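PDB 1UKF: 28 kDa product from Pseudomonas syringae pv. phaseolicola, which is the autocleaved, mature form of a cysteine protease avirulence factor that interacts with the plant protein PBS1. Local coordinates for residues A8-N13 / H40-G45. Residues are numbered along the deposited sequence; the frame is centred on the assembly and turned at random.
Sequences ASRDVN and HLDYNG
Two donors grip the backbone oxygen of Asp11. Tyr43 OH donates to Asp11 O at 2.8 Å, from above the carbonyl plane; a water donates to the same oxygen. That water gives its other bond to Asp42 OD1, which also accepts from Tyr43 N within its own segment. The Tyr43 ring leans obliquely on the Asp11–Val12 backbone, with CZ 3.6 Å from Val12 CA. Further along, Arg10 NH1 forms a salt bridge to Asp42 OD2 (2.9 Å, 148° at the hydrogen), meeting the oxygen from above the carboxylate plane. Bends at chi2 and chi3 (74° and 59°) curl the arginine back, and NE bonds to Ser9 O; NH1 also pairs with Asp39. In this papain-like protease the contact fixes the loop after edge strand 6-9 to the type I turn Asp42–Gly45 that links helices 34-41 and 46-67. Val12 packs against the helix end, its CG1 3.8 Å from Asp42 CA and its CB 3.7 Å from Leu41 O. Asp11 OD1 accepts from Asn13 N in an Asx turn, where the chain heads for the active site: the Asn13 side chain, bonded to Asn149 and Ile17 N, lies about 4 Å from those of catalytic Cys18 and His132.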
loop_
_atom_site.group_PDB
_atom_site.type_symbol
_atom_site.label_atom_id
_atom_site.label_comp_id
_atom_site.label_asym_id
_atom_site.label_seq_id
_atom_site.Cartn_x
_atom_site.Cartn_y
_atom_site.Cartn_z
ATOM N N ALA A 8 8.329 12.882 0.027
ATOM C CA ALA A 8 7.191 13.796 -0.025
ATOM C C ALA A 8 6.219 13.452 1.096
ATOM O O ALA A 8 5.356 12.584 0.947
ATOM C CB ALA A 8 6.493 13.707 -1.380
ATOM N N SER A 9 6.374 14.135 2.224
ATOM C CA SER A 9 5.525 13.918 3.386
ATOM C C SER A 9 4.154 14.547 3.167
ATOM O O SER A 9 4.051 15.710 2.766
ATOM C CB SER A 9 6.182 14.527 4.625
ATOM O OG SER A 9 5.366 14.353 5.767
ATOM N N ARG A 10 3.101 13.780 3.426
ATOM C CA ARG A 10 1.744 14.281 3.257
ATOM C C ARG A 10 0.732 13.281 3.795
ATOM O O ARG A 10 0.668 12.142 3.331
ATOM C CB ARG A 10 1.448 14.537 1.775
ATOM C CG ARG A 10 0.364 15.592 1.521
ATOM C CD ARG A 10 0.899 16.997 1.809
ATOM N NE ARG A 10 2.054 17.287 0.963
ATOM C CZ ARG A 10 1.975 17.694 -0.300
ATOM N NH1 ARG A 10 0.792 17.879 -0.870
ATOM N NH2 ARG A 10 3.082 17.883 -1.005
ATOM N N ASP A 11 -0.047 13.701 4.786
ATOM C CA ASP A 11 -1.091 12.848 5.334
ATOM C C ASP A 11 -2.325 13.165 4.498
ATOM O O ASP A 11 -2.966 14.200 4.695
ATOM C CB ASP A 11 -1.354 13.191 6.799
ATOM C CG ASP A 11 -2.485 12.371 7.398
ATOM O OD1 ASP A 11 -3.190 11.662 6.646
ATOM O OD2 ASP A 11 -2.677 12.444 8.632
ATOM N N VAL A 12 -2.646 12.287 3.555
ATOM C CA VAL A 12 -3.790 12.507 2.677
ATOM C C VAL A 12 -4.942 11.544 2.947
ATOM O O VAL A 12 -5.889 11.472 2.163
ATOM C CB VAL A 12 -3.364 12.384 1.188
ATOM C CG1 VAL A 12 -2.333 13.453 0.859
ATOM C CG2 VAL A 12 -2.786 10.998 0.906
ATOM N N ASN A 13 -4.882 10.850 4.084
ATOM C CA ASN A 13 -5.894 9.852 4.425
ATOM C C ASN A 13 -6.883 10.231 5.527
ATOM O O ASN A 13 -7.449 9.357 6.184
ATOM C CB ASN A 13 -5.183 8.540 4.791
ATOM C CG ASN A 13 -6.115 7.341 4.784
ATOM O OD1 ASN A 13 -6.973 7.210 3.911
ATOM N ND2 ASN A 13 -5.929 6.443 5.747
ATOM N N HIS A 40 -1.366 15.896 -6.022
ATOM C CA HIS A 40 -2.484 15.301 -6.750
ATOM C C HIS A 40 -3.468 14.597 -5.809
ATOM O O HIS A 40 -4.690 14.718 -5.956
ATOM C CB HIS A 40 -1.936 14.297 -7.773
ATOM C CG HIS A 40 -2.988 13.483 -8.464
ATOM N ND1 HIS A 40 -3.900 14.029 -9.342
ATOM C CD2 HIS A 40 -3.253 12.155 -8.425
ATOM C CE1 HIS A 40 -4.681 13.073 -9.813
ATOM N NE2 HIS A 40 -4.310 11.927 -9.273
ATOM N N LEU A 41 -2.921 13.876 -4.835
ATOM C CA LEU A 41 -3.716 13.114 -3.880
ATOM C C LEU A 41 -4.193 13.913 -2.675
ATOM O O LEU A 41 -5.033 13.430 -1.910
ATOM C CB LEU A 41 -2.905 11.910 -3.399
ATOM C CG LEU A 41 -2.483 10.923 -4.488
ATOM C CD1 LEU A 41 -1.363 10.026 -3.980
ATOM C CD2 LEU A 41 -3.682 10.101 -4.920
ATOM N N ASP A 42 -3.660 15.122 -2.502
ATOM C CA ASP A 42 -4.040 15.968 -1.373
ATOM C C ASP A 42 -5.526 16.332 -1.454
ATOM O O ASP A 42 -6.158 16.183 -2.499
ATOM C CB ASP A 42 -3.175 17.233 -1.328
ATOM C CG ASP A 42 -2.855 17.677 0.096
ATOM O OD1 ASP A 42 -3.615 17.329 1.028
ATOM O OD2 ASP A 42 -1.842 18.387 0.284
ATOM N N TYR A 43 -6.068 16.835 -0.351
ATOM C CA TYR A 43 -7.489 17.144 -0.253
ATOM C C TYR A 43 -8.113 18.057 -1.298
ATOM O O TYR A 43 -9.285 17.895 -1.629
ATOM C CB TYR A 43 -7.794 17.653 1.154
ATOM C CG TYR A 43 -7.289 16.692 2.208
ATOM C CD1 TYR A 43 -6.146 16.979 2.951
ATOM C CD2 TYR A 43 -7.904 15.455 2.399
ATOM C CE1 TYR A 43 -5.623 16.059 3.853
ATOM C CE2 TYR A 43 -7.388 14.528 3.294
ATOM C CZ TYR A 43 -6.248 14.835 4.014
ATOM O OH TYR A 43 -5.719 13.906 4.881
ATOM N N ASN A 44 -7.349 19.005 -1.826
ATOM C CA ASN A 44 -7.889 19.906 -2.838
ATOM C C ASN A 44 -7.484 19.448 -4.235
ATOM O O ASN A 44 -7.648 20.179 -5.209
ATOM C CB ASN A 44 -7.399 21.336 -2.590
ATOM C CG ASN A 44 -5.921 21.505 -2.875
ATOM O OD1 ASN A 44 -5.143 20.561 -2.754
ATOM N ND2 ASN A 44 -5.525 22.718 -3.246
ATOM N N GLY A 45 -6.971 18.223 -4.325
ATOM C CA GLY A 45 -6.533 17.686 -5.600
ATOM C C GLY A 45 -7.474 16.671 -6.220
ATOM O O GLY A 45 -8.253 16.014 -5.530
HETATM O O HOH W 1 -2.351 16.717 3.454
#